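MRNA export factor MEX67 (Candida albicans, PDB 1Q40) probably works in nuclear export of messenger RNA, for which its NTF2-like M domain, the fragment crystallised here, is likely a protein-binding platform. Local coordinates at residues B[68-73]-B[176-181]. Sequence-based numbering, arbitrary orientation.
Sequences TDFGYY and IPLSKK
K181 pushes its aliphatic chain between T68, F70 and Y73, although no direct hydrogen bond joins 68-73 to 176-181. Its CE lies 3.7 Å from T68 CG2 and about as close to Y73 CE2, so methylene carbon rather than the ammonium makes most of the contact. Bends at chi2 (-75°) and chi4 (-57°) fold the chain back, bringing NZ to S179 OG at 3.0 Å; the same nitrogen forms a salt bridge with E144, which also accepts from Y73 OH. One carboxylate thus links the lysine amine to the hydroxyl of the neighbouring tyrosine.

A second apolar patch centres on Y72. I176 lies over one face of its ring, its CD1 3.9 Å from the ring centroid and 17° off the normal, a CH-pi contact; CB sits over CE1 and CZ, with CG2 near CD1 and CE1. L178 CD2 adds a looser touch, 4.0 Å from Y72 CE1.

The polar links across the contact run through water: one molecule links Y72 OH to I176 O, another Y72 OH to I176 N, and a third lies 2.7 Å from D69 O while reaching P177 O and K181 NZ. D69 OD2 closes an Asx turn on G71 N at 2.9 Å, nearly along the carboxylate C-O axis, holding the carboxylate beside I176 CG2 and the P177 ring.

Within this NTF2-like fold, the contact joins two loops where strand 181-190 enters the sheet: segment 176-181 leads into that strand, and segment 68-73 lies between strand 44-49 and helix 86-91. F70 and Y73 pack on strands 44-49 and 198-208, while K181 pairs through its backbone with F142 of strand 134-146.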
loop_
_atom_site.group_PDB
_atom_site.type_symbol
_atom_site.label_atom_id
_atom_site.label_comp_id
_atom_site.label_asym_id
_atom_site.label_seq_id
_atom_site.Cartn_x
_atom_site.Cartn_y
_atom_site.Cartn_z
ATOM N N THR B 68 -4.448 -15.600 -11.643
ATOM C CA THR B 68 -5.700 -14.942 -11.282
ATOM C C THR B 68 -6.257 -14.178 -12.468
ATOM O O THR B 68 -5.529 -13.432 -13.126
ATOM C CB THR B 68 -5.443 -13.933 -10.137
ATOM O OG1 THR B 68 -4.852 -14.595 -9.010
ATOM C CG2 THR B 68 -6.747 -13.361 -9.603
ATOM N N ASP B 69 -7.548 -14.352 -12.728
ATOM C CA ASP B 69 -8.257 -13.558 -13.723
ATOM C C ASP B 69 -8.810 -12.277 -13.079
ATOM O O ASP B 69 -9.738 -12.324 -12.268
ATOM C CB ASP B 69 -9.375 -14.385 -14.367
ATOM C CG ASP B 69 -9.936 -13.740 -15.626
ATOM O OD1 ASP B 69 -10.107 -14.452 -16.660
ATOM O OD2 ASP B 69 -10.247 -12.535 -15.677
ATOM N N PHE B 70 -8.232 -11.135 -13.444
ATOM C CA PHE B 70 -8.665 -9.832 -12.924
ATOM C C PHE B 70 -9.669 -9.092 -13.836
ATOM O O PHE B 70 -9.817 -7.875 -13.718
ATOM C CB PHE B 70 -7.448 -8.934 -12.694
ATOM C CG PHE B 70 -6.547 -9.394 -11.585
ATOM C CD1 PHE B 70 -5.360 -10.064 -11.860
ATOM C CD2 PHE B 70 -6.869 -9.125 -10.267
ATOM C CE1 PHE B 70 -4.517 -10.470 -10.821
ATOM C CE2 PHE B 70 -6.043 -9.529 -9.223
ATOM C CZ PHE B 70 -4.859 -10.203 -9.497
ATOM N N GLY B 71 -10.344 -9.825 -14.728
ATOM C CA GLY B 71 -11.276 -9.265 -15.704
ATOM C C GLY B 71 -12.308 -8.239 -15.252
ATOM O O GLY B 71 -12.579 -7.293 -15.978
ATOM N N TYR B 72 -12.889 -8.402 -14.066
ATOM C CA TYR B 72 -13.869 -7.426 -13.559
ATOM C C TYR B 72 -13.249 -6.106 -13.071
ATOM O O TYR B 72 -13.940 -5.096 -12.959
ATOM C CB TYR B 72 -14.695 -8.036 -12.421
ATOM C CG TYR B 72 -15.831 -8.934 -12.882
ATOM C CD1 TYR B 72 -15.979 -10.222 -12.379
ATOM C CD2 TYR B 72 -16.750 -8.488 -13.825
ATOM C CE1 TYR B 72 -17.019 -11.053 -12.814
ATOM C CE2 TYR B 72 -17.786 -9.304 -14.268
ATOM C CZ TYR B 72 -17.919 -10.579 -13.753
ATOM O OH TYR B 72 -18.956 -11.362 -14.193
ATOM N N TYR B 73 -11.948 -6.129 -12.795
ATOM C CA TYR B 73 -11.228 -5.035 -12.155
ATOM C C TYR B 73 -10.364 -4.182 -13.088
ATOM O O TYR B 73 -10.079 -3.015 -12.785
ATOM C CB TYR B 73 -10.299 -5.629 -11.112
ATOM C CG TYR B 73 -10.996 -6.374 -10.003
ATOM C CD1 TYR B 73 -11.394 -5.711 -8.851
ATOM C CD2 TYR B 73 -11.251 -7.731 -10.098
ATOM C CE1 TYR B 73 -12.039 -6.372 -7.819
ATOM C CE2 TYR B 73 -11.897 -8.424 -9.048
ATOM C CZ TYR B 73 -12.271 -7.737 -7.912
ATOM O OH TYR B 73 -12.910 -8.364 -6.863
ATOM N N ILE B 176 -16.558 -14.340 -16.836
ATOM C CA ILE B 176 -15.370 -14.128 -16.003
ATOM C C ILE B 176 -15.520 -14.924 -14.706
ATOM O O ILE B 176 -16.555 -14.839 -14.057
ATOM C CB ILE B 176 -15.185 -12.626 -15.678
ATOM C CG1 ILE B 176 -14.998 -11.823 -16.970
ATOM C CG2 ILE B 176 -13.990 -12.415 -14.760
ATOM C CD1 ILE B 176 -15.218 -10.358 -16.825
ATOM N N PRO B 177 -14.506 -15.692 -14.317
ATOM C CA PRO B 177 -14.607 -16.487 -13.094
ATOM C C PRO B 177 -14.537 -15.622 -11.830
ATOM O O PRO B 177 -13.896 -14.566 -11.808
ATOM C CB PRO B 177 -13.422 -17.455 -13.193
ATOM C CG PRO B 177 -12.428 -16.768 -14.062
ATOM C CD PRO B 177 -13.204 -15.875 -14.978
ATOM N N LEU B 178 -15.255 -16.060 -10.806
ATOM C CA LEU B 178 -15.166 -15.462 -9.487
ATOM C C LEU B 178 -14.113 -16.250 -8.721
ATOM O O LEU B 178 -14.014 -17.458 -8.879
ATOM C CB LEU B 178 -16.522 -15.510 -8.773
ATOM C CG LEU B 178 -17.709 -14.841 -9.477
ATOM C CD1 LEU B 178 -19.005 -15.234 -8.799
ATOM C CD2 LEU B 178 -17.582 -13.335 -9.526
ATOM N N SER B 179 -13.321 -15.555 -7.915
ATOM C CA SER B 179 -12.279 -16.169 -7.098
ATOM C C SER B 179 -11.929 -15.279 -5.907
ATOM O O SER B 179 -12.257 -14.090 -5.877
ATOM C CB SER B 179 -11.006 -16.420 -7.928
ATOM O OG SER B 179 -10.255 -15.210 -8.118
ATOM N N LYS B 180 -11.237 -15.867 -4.941
ATOM C CA LYS B 180 -10.708 -15.133 -3.812
ATOM C C LYS B 180 -9.691 -14.121 -4.313
ATOM O O LYS B 180 -9.025 -14.358 -5.309
ATOM C CB LYS B 180 -10.019 -16.070 -2.811
ATOM C CG LYS B 180 -10.955 -17.060 -2.154
ATOM C CD LYS B 180 -10.196 -17.979 -1.213
ATOM C CE LYS B 180 -10.292 -17.515 0.235
ATOM N NZ LYS B 180 -10.960 -18.521 1.099
ATOM N N LYS B 181 -9.604 -12.987 -3.626
ATOM C CA LYS B 181 -8.534 -12.015 -3.848
ATOM C C LYS B 181 -7.960 -11.578 -2.496
ATOM O O LYS B 181 -8.630 -11.647 -1.483
ATOM C CB LYS B 181 -9.061 -10.785 -4.587
ATOM C CG LYS B 181 -9.816 -11.068 -5.891
ATOM C CD LYS B 181 -8.884 -11.441 -7.025
ATOM C CE LYS B 181 -9.603 -11.385 -8.372
ATOM N NZ LYS B 181 -10.809 -12.262 -8.402
HETATM O O HOH W 1 -6.013 -14.977 -6.622
HETATM O O HOH W 2 -11.258 -14.137 -10.948
HETATM O O HOH W 3 -18.948 -13.858 -13.402
HETATM O O HOH W 4 -19.136 -12.492 -16.773
#